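Local structure of nitrogenase molybdenum-iron protein alpha chain (Clostridium pasteurianum, 4WES) at residues Leu334-Ser348 and Leu355-Phe369. The protein forms, with the beta chain, the molybdenum-iron component of nitrogenase, which reduces dinitrogen to ammonia at an iron-sulfur-molybdenum cluster. Residues are numbered along the deposited sequence; the frame is centred on the assembly and turned at random.
Sequences LQGKTACLYVGGSRS and LKSFGVDSLVAGFEF. With ICS (iron-sulfur-molybdenum cluster with interstitial carbon), chain F.
Ala339 and Leu341 pair in parallel with Ser362 and Ala365. Asp361 N donates a hydrogen bond to Lys337 O, Ala339 N to Asp361 O, and Leu341 N to Val364 O at 2.9 Å. Leu363 N donates to Ala339 O, nearly in line with the C=O. At the C-terminal end of the pair, Glu368 N hydrogen-bonds to Val343 O and Phe369 N to Gly344 O (3.0 Å).

Ser348 OG ties the following helix back to the pair. It donates to Gly366 O (2.7 Å) and accepts from Val343 N. Its chi1 of -49° sets OG beside its backbone N.

Apolar contacts follow the strands. Ala339 CB meets Val360 CG1 at 3.6 Å, and Leu341 CD2 meets Leu355 CD1 tip to tip. On the other face, Cys340 SG lies against Val364 CB.

Aromatic rings cover the glycine loop. Gly344 O sits 3.3 Å above the centre of the Phe369 ring, and Gly345 O lies over one face of Phe367. Phe369 CZ touches S2B of the cluster (3.4 Å).

The connection through helices 347-350 and 352-357 makes this a parallel beta-alpha-beta unit. Its first strand runs out into the loop Gly344-Ser346, which with Val343 and Arg347 lines the iron-sulfur-molybdenum cluster pocket.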
loop_
_atom_site.group_PDB
_atom_site.type_symbol
_atom_site.label_atom_id
_atom_site.label_comp_id
_atom_site.label_asym_id
_atom_site.label_seq_id
_atom_site.Cartn_x
_atom_site.Cartn_y
_atom_site.Cartn_z
ATOM N N LEU A 334 -14.609 -28.359 16.336
ATOM C CA LEU A 334 -13.554 -28.387 17.341
ATOM C C LEU A 334 -13.598 -29.582 18.264
ATOM O O LEU A 334 -12.610 -29.846 18.953
ATOM C CB LEU A 334 -13.563 -27.103 18.176
ATOM C CG LEU A 334 -13.367 -25.825 17.387
ATOM C CD1 LEU A 334 -13.684 -24.645 18.305
ATOM C CD2 LEU A 334 -11.969 -25.745 16.808
ATOM N N GLN A 335 -14.698 -30.324 18.295
ATOM C CA GLN A 335 -14.789 -31.348 19.299
ATOM C C GLN A 335 -13.696 -32.399 19.114
ATOM O O GLN A 335 -13.326 -32.768 17.994
ATOM C CB GLN A 335 -16.170 -31.978 19.405
ATOM C CG GLN A 335 -16.569 -32.738 18.207
ATOM C CD GLN A 335 -18.029 -33.199 18.305
ATOM O OE1 GLN A 335 -18.587 -33.335 19.402
ATOM N NE2 GLN A 335 -18.645 -33.425 17.168
ATOM N N GLY A 336 -13.207 -32.890 20.242
ATOM C CA GLY A 336 -12.144 -33.896 20.234
ATOM C C GLY A 336 -10.759 -33.362 20.208
ATOM O O GLY A 336 -9.802 -34.149 20.246
ATOM N N LYS A 337 -10.602 -32.055 20.133
ATOM C CA LYS A 337 -9.283 -31.455 20.166
ATOM C C LYS A 337 -8.867 -31.161 21.595
ATOM O O LYS A 337 -9.690 -31.163 22.518
ATOM C CB LYS A 337 -9.297 -30.196 19.320
ATOM C CG LYS A 337 -9.576 -30.523 17.875
ATOM C CD LYS A 337 -9.620 -29.335 16.991
ATOM C CE LYS A 337 -10.085 -29.667 15.614
ATOM N NZ LYS A 337 -9.080 -30.504 14.920
ATOM N N THR A 338 -7.577 -30.944 21.792
ATOM C CA THR A 338 -7.014 -30.679 23.112
ATOM C C THR A 338 -6.380 -29.289 23.167
ATOM O O THR A 338 -5.903 -28.739 22.170
ATOM C CB THR A 338 -5.941 -31.736 23.483
ATOM O OG1 THR A 338 -4.908 -31.687 22.505
ATOM C CG2 THR A 338 -6.558 -33.115 23.568
ATOM N N ALA A 339 -6.353 -28.753 24.390
ATOM C CA ALA A 339 -5.875 -27.395 24.630
ATOM C C ALA A 339 -5.036 -27.314 25.885
ATOM O O ALA A 339 -5.228 -28.076 26.849
ATOM C CB ALA A 339 -7.050 -26.432 24.730
ATOM N N CYS A 340 -4.171 -26.298 25.900
ATOM C CA CYS A 340 -3.511 -25.822 27.118
ATOM C C CYS A 340 -3.847 -24.322 27.270
ATOM O O CYS A 340 -4.011 -23.643 26.273
ATOM C CB CYS A 340 -2.000 -26.010 27.019
ATOM S SG CYS A 340 -1.445 -27.654 26.560
ATOM N N LEU A 341 -3.899 -23.881 28.526
ATOM C CA LEU A 341 -4.149 -22.464 28.809
ATOM C C LEU A 341 -3.144 -21.915 29.784
ATOM O O LEU A 341 -2.991 -22.448 30.878
ATOM C CB LEU A 341 -5.543 -22.226 29.396
ATOM C CG LEU A 341 -6.726 -22.707 28.611
ATOM C CD1 LEU A 341 -7.116 -24.106 28.944
ATOM C CD2 LEU A 341 -7.924 -21.806 28.859
ATOM N N TYR A 342 -2.529 -20.786 29.432
ATOM C CA TYR A 342 -1.581 -20.143 30.313
ATOM C C TYR A 342 -1.727 -18.635 30.211
ATOM O O TYR A 342 -1.298 -18.044 29.244
ATOM C CB TYR A 342 -0.121 -20.548 30.024
ATOM C CG TYR A 342 0.817 -19.963 31.045
ATOM C CD1 TYR A 342 0.800 -20.439 32.341
ATOM C CD2 TYR A 342 1.660 -18.920 30.737
ATOM C CE1 TYR A 342 1.614 -19.899 33.317
ATOM C CE2 TYR A 342 2.491 -18.373 31.710
ATOM C CZ TYR A 342 2.466 -18.859 32.997
ATOM O OH TYR A 342 3.295 -18.345 33.979
ATOM N N VAL A 343 -2.374 -18.049 31.204
ATOM C CA VAL A 343 -2.606 -16.598 31.225
ATOM C C VAL A 343 -2.144 -16.048 32.579
ATOM O O VAL A 343 -1.303 -16.655 33.234
ATOM C CB VAL A 343 -4.073 -16.199 30.838
ATOM C CG1 VAL A 343 -4.066 -14.938 30.023
ATOM C CG2 VAL A 343 -4.743 -17.300 30.026
ATOM N N GLY A 344 -2.592 -14.864 32.967
ATOM C CA GLY A 344 -1.980 -14.197 34.099
ATOM C C GLY A 344 -2.495 -14.607 35.464
ATOM O O GLY A 344 -1.734 -15.124 36.313
ATOM N N GLY A 345 -3.780 -14.339 35.704
ATOM C CA GLY A 345 -4.338 -14.571 36.987
ATOM C C GLY A 345 -5.784 -14.997 37.044
ATOM O O GLY A 345 -6.255 -15.348 38.123
ATOM N N SER A 346 -6.509 -14.970 35.918
ATOM C CA SER A 346 -7.932 -15.322 35.902
ATOM C C SER A 346 -8.332 -16.124 34.674
ATOM O O SER A 346 -9.091 -17.080 34.783
ATOM C CB SER A 346 -8.771 -14.046 36.020
ATOM O OG SER A 346 -10.150 -14.269 35.883
ATOM N N ARG A 347 -7.872 -15.715 33.489
ATOM C CA ARG A 347 -8.500 -16.201 32.251
ATOM C C ARG A 347 -8.234 -17.667 31.938
ATOM O O ARG A 347 -9.005 -18.298 31.218
ATOM C CB ARG A 347 -8.114 -15.288 31.085
ATOM C CG ARG A 347 -8.817 -13.948 31.208
ATOM C CD ARG A 347 -8.425 -13.029 30.070
ATOM N NE ARG A 347 -9.125 -11.753 30.235
ATOM C CZ ARG A 347 -8.928 -10.708 29.472
ATOM N NH1 ARG A 347 -8.136 -10.765 28.436
ATOM N NH2 ARG A 347 -9.571 -9.584 29.760
ATOM N N SER A 348 -7.169 -18.246 32.503
ATOM C CA SER A 348 -6.958 -19.692 32.364
ATOM C C SER A 348 -8.155 -20.469 32.850
ATOM O O SER A 348 -8.438 -21.562 32.357
ATOM C CB SER A 348 -5.707 -20.138 33.131
ATOM O OG SER A 348 -4.623 -19.309 32.803
ATOM N N LEU A 355 -14.448 -23.618 26.200
ATOM C CA LEU A 355 -13.748 -24.705 25.506
ATOM C C LEU A 355 -14.450 -26.043 25.708
ATOM O O LEU A 355 -14.608 -26.822 24.755
ATOM C CB LEU A 355 -12.303 -24.779 25.967
ATOM C CG LEU A 355 -11.448 -23.578 25.547
ATOM C CD1 LEU A 355 -10.055 -23.697 26.123
ATOM C CD2 LEU A 355 -11.372 -23.425 24.043
ATOM N N LYS A 356 -14.896 -26.302 26.937
ATOM C CA LYS A 356 -15.552 -27.574 27.201
ATOM C C LYS A 356 -16.848 -27.698 26.394
ATOM O O LYS A 356 -17.132 -28.764 25.843
ATOM C CB LYS A 356 -15.857 -27.719 28.686
ATOM C CG LYS A 356 -16.400 -29.095 29.043
ATOM C CD LYS A 356 -16.512 -29.303 30.540
ATOM C CE LYS A 356 -17.110 -30.672 30.855
ATOM N NZ LYS A 356 -17.443 -30.735 32.303
ATOM N N SER A 357 -17.619 -26.621 26.292
ATOM C CA SER A 357 -18.815 -26.642 25.475
ATOM C C SER A 357 -18.540 -26.897 24.001
ATOM O O SER A 357 -19.363 -27.531 23.320
ATOM C CB SER A 357 -19.602 -25.336 25.612
ATOM O OG SER A 357 -20.129 -25.191 26.911
ATOM N N PHE A 358 -17.375 -26.478 23.512
ATOM C CA PHE A 358 -16.968 -26.728 22.136
ATOM C C PHE A 358 -16.415 -28.159 21.934
ATOM O O PHE A 358 -16.074 -28.531 20.808
ATOM C CB PHE A 358 -15.859 -25.752 21.704
ATOM C CG PHE A 358 -16.244 -24.280 21.614
ATOM C CD1 PHE A 358 -17.544 -23.808 21.822
ATOM C CD2 PHE A 358 -15.267 -23.377 21.294
ATOM C CE1 PHE A 358 -17.796 -22.453 21.696
ATOM C CE2 PHE A 358 -15.517 -22.038 21.179
ATOM C CZ PHE A 358 -16.790 -21.568 21.385
ATOM N N GLY A 359 -16.346 -28.936 23.009
ATOM C CA GLY A 359 -15.809 -30.289 22.936
ATOM C C GLY A 359 -14.302 -30.364 22.998
ATOM O O GLY A 359 -13.729 -31.393 22.631
ATOM N N VAL A 360 -13.659 -29.274 23.443
ATOM C CA VAL A 360 -12.206 -29.200 23.560
ATOM C C VAL A 360 -11.812 -29.607 24.981
ATOM O O VAL A 360 -12.433 -29.211 25.948
ATOM C CB VAL A 360 -11.717 -27.798 23.233
ATOM C CG1 VAL A 360 -10.227 -27.638 23.512
ATOM C CG2 VAL A 360 -12.029 -27.446 21.782
ATOM N N ASP A 361 -10.771 -30.439 25.076
ATOM C CA ASP A 361 -10.296 -30.991 26.323
ATOM C C ASP A 361 -9.086 -30.214 26.814
ATOM O O ASP A 361 -8.008 -30.283 26.196
ATOM C CB ASP A 361 -9.933 -32.469 26.066
ATOM C CG ASP A 361 -9.399 -33.180 27.271
ATOM O OD1 ASP A 361 -9.330 -32.607 28.374
ATOM O OD2 ASP A 361 -9.052 -34.386 27.100
ATOM N N SER A 362 -9.249 -29.474 27.918
ATOM C CA SER A 362 -8.172 -28.708 28.503
ATOM C C SER A 362 -7.300 -29.569 29.392
ATOM O O SER A 362 -7.725 -29.996 30.456
ATOM C CB SER A 362 -8.702 -27.499 29.265
ATOM O OG SER A 362 -9.417 -26.650 28.387
ATOM N N LEU A 363 -6.080 -29.831 28.951
ATOM C CA LEU A 363 -5.204 -30.792 29.629
ATOM C C LEU A 363 -4.213 -30.162 30.578
ATOM O O LEU A 363 -3.712 -30.832 31.481
ATOM C CB LEU A 363 -4.427 -31.575 28.569
ATOM C CG LEU A 363 -5.301 -32.467 27.690
ATOM C CD1 LEU A 363 -4.459 -33.281 26.715
ATOM C CD2 LEU A 363 -6.108 -33.397 28.579
ATOM N N VAL A 364 -3.888 -28.891 30.337
ATOM C CA VAL A 364 -2.845 -28.185 31.057
ATOM C C VAL A 364 -3.370 -26.773 31.309
ATOM O O VAL A 364 -3.899 -26.153 30.381
ATOM C CB VAL A 364 -1.559 -28.069 30.198
ATOM C CG1 VAL A 364 -0.533 -27.231 30.932
ATOM C CG2 VAL A 364 -1.015 -29.438 29.809
ATOM N N ALA A 365 -3.204 -26.273 32.524
ATOM C CA ALA A 365 -3.534 -24.884 32.802
ATOM C C ALA A 365 -2.608 -24.332 33.847
ATOM O O ALA A 365 -2.090 -25.048 34.708
ATOM C CB ALA A 365 -4.965 -24.751 33.271
ATOM N N GLY A 366 -2.380 -23.017 33.794
ATOM C CA GLY A 366 -1.553 -22.376 34.798
ATOM C C GLY A 366 -1.750 -20.887 34.751
ATOM O O GLY A 366 -2.359 -20.345 33.819
ATOM N N PHE A 367 -1.191 -20.218 35.745
ATOM C CA PHE A 367 -1.177 -18.783 35.834
ATOM C C PHE A 367 0.220 -18.260 36.024
ATOM O O PHE A 367 1.057 -18.900 36.683
ATOM C CB PHE A 367 -1.993 -18.336 37.042
ATOM C CG PHE A 367 -3.474 -18.586 36.964
ATOM C CD1 PHE A 367 -4.280 -17.973 36.006
ATOM C CD2 PHE A 367 -4.094 -19.401 37.919
ATOM C CE1 PHE A 367 -5.659 -18.148 36.007
ATOM C CE2 PHE A 367 -5.481 -19.553 37.922
ATOM C CZ PHE A 367 -6.247 -18.938 36.962
ATOM N N GLU A 368 0.475 -17.060 35.495
ATOM C CA GLU A 368 1.722 -16.354 35.781
ATOM C C GLU A 368 1.861 -16.042 37.259
ATOM O O GLU A 368 2.962 -16.203 37.805
ATOM C CB GLU A 368 1.817 -15.048 34.997
ATOM C CG GLU A 368 1.902 -15.135 33.483
ATOM C CD GLU A 368 2.015 -13.777 32.808
ATOM O OE1 GLU A 368 1.774 -13.745 31.550
ATOM O OE2 GLU A 368 2.348 -12.764 33.462
ATOM N N PHE A 369 0.810 -15.496 37.871
ATOM C CA PHE A 369 1.006 -14.792 39.150
ATOM C C PHE A 369 -0.153 -14.941 40.122
ATOM O O PHE A 369 -0.207 -14.248 41.139
ATOM C CB PHE A 369 1.285 -13.287 38.872
ATOM C CG PHE A 369 0.235 -12.630 38.013
ATOM C CD1 PHE A 369 -1.054 -12.397 38.481
ATOM C CD2 PHE A 369 0.542 -12.276 36.718
ATOM C CE1 PHE A 369 -2.015 -11.906 37.663
ATOM C CE2 PHE A 369 -0.431 -11.736 35.893
ATOM C CZ PHE A 369 -1.710 -11.588 36.349
HETATM FE FE1 ICS F . -7.373 -10.093 36.059
HETATM MO MO1 ICS F . -2.905 -9.760 30.738
HETATM FE FE2 ICS F . -4.908 -9.401 35.344
HETATM FE FE3 ICS F . -6.945 -8.992 33.662
HETATM FE FE4 ICS F . -6.138 -11.463 34.212
HETATM FE FE5 ICS F . -4.457 -11.353 32.255
HETATM FE FE6 ICS F . -3.280 -9.269 33.350
HETATM FE FE7 ICS F . -5.250 -8.906 31.706
HETATM C CX ICS F . -5.188 -9.940 33.444
HETATM S S1A ICS F . -5.455 -11.323 36.402
HETATM S S1B ICS F . -2.238 -11.071 32.556
HETATM S S2A ICS F . -6.648 -7.986 35.699
HETATM S S2B ICS F . -2.840 -8.580 35.375
HETATM S S3A ICS F . -5.494 -13.216 32.991
HETATM S S3B ICS F . -3.369 -7.685 31.794
HETATM S S4A ICS F . -8.315 -10.755 34.056
HETATM S S4B ICS F . -5.047 -10.567 30.243
HETATM S S5A ICS F . -7.160 -7.810 31.778
#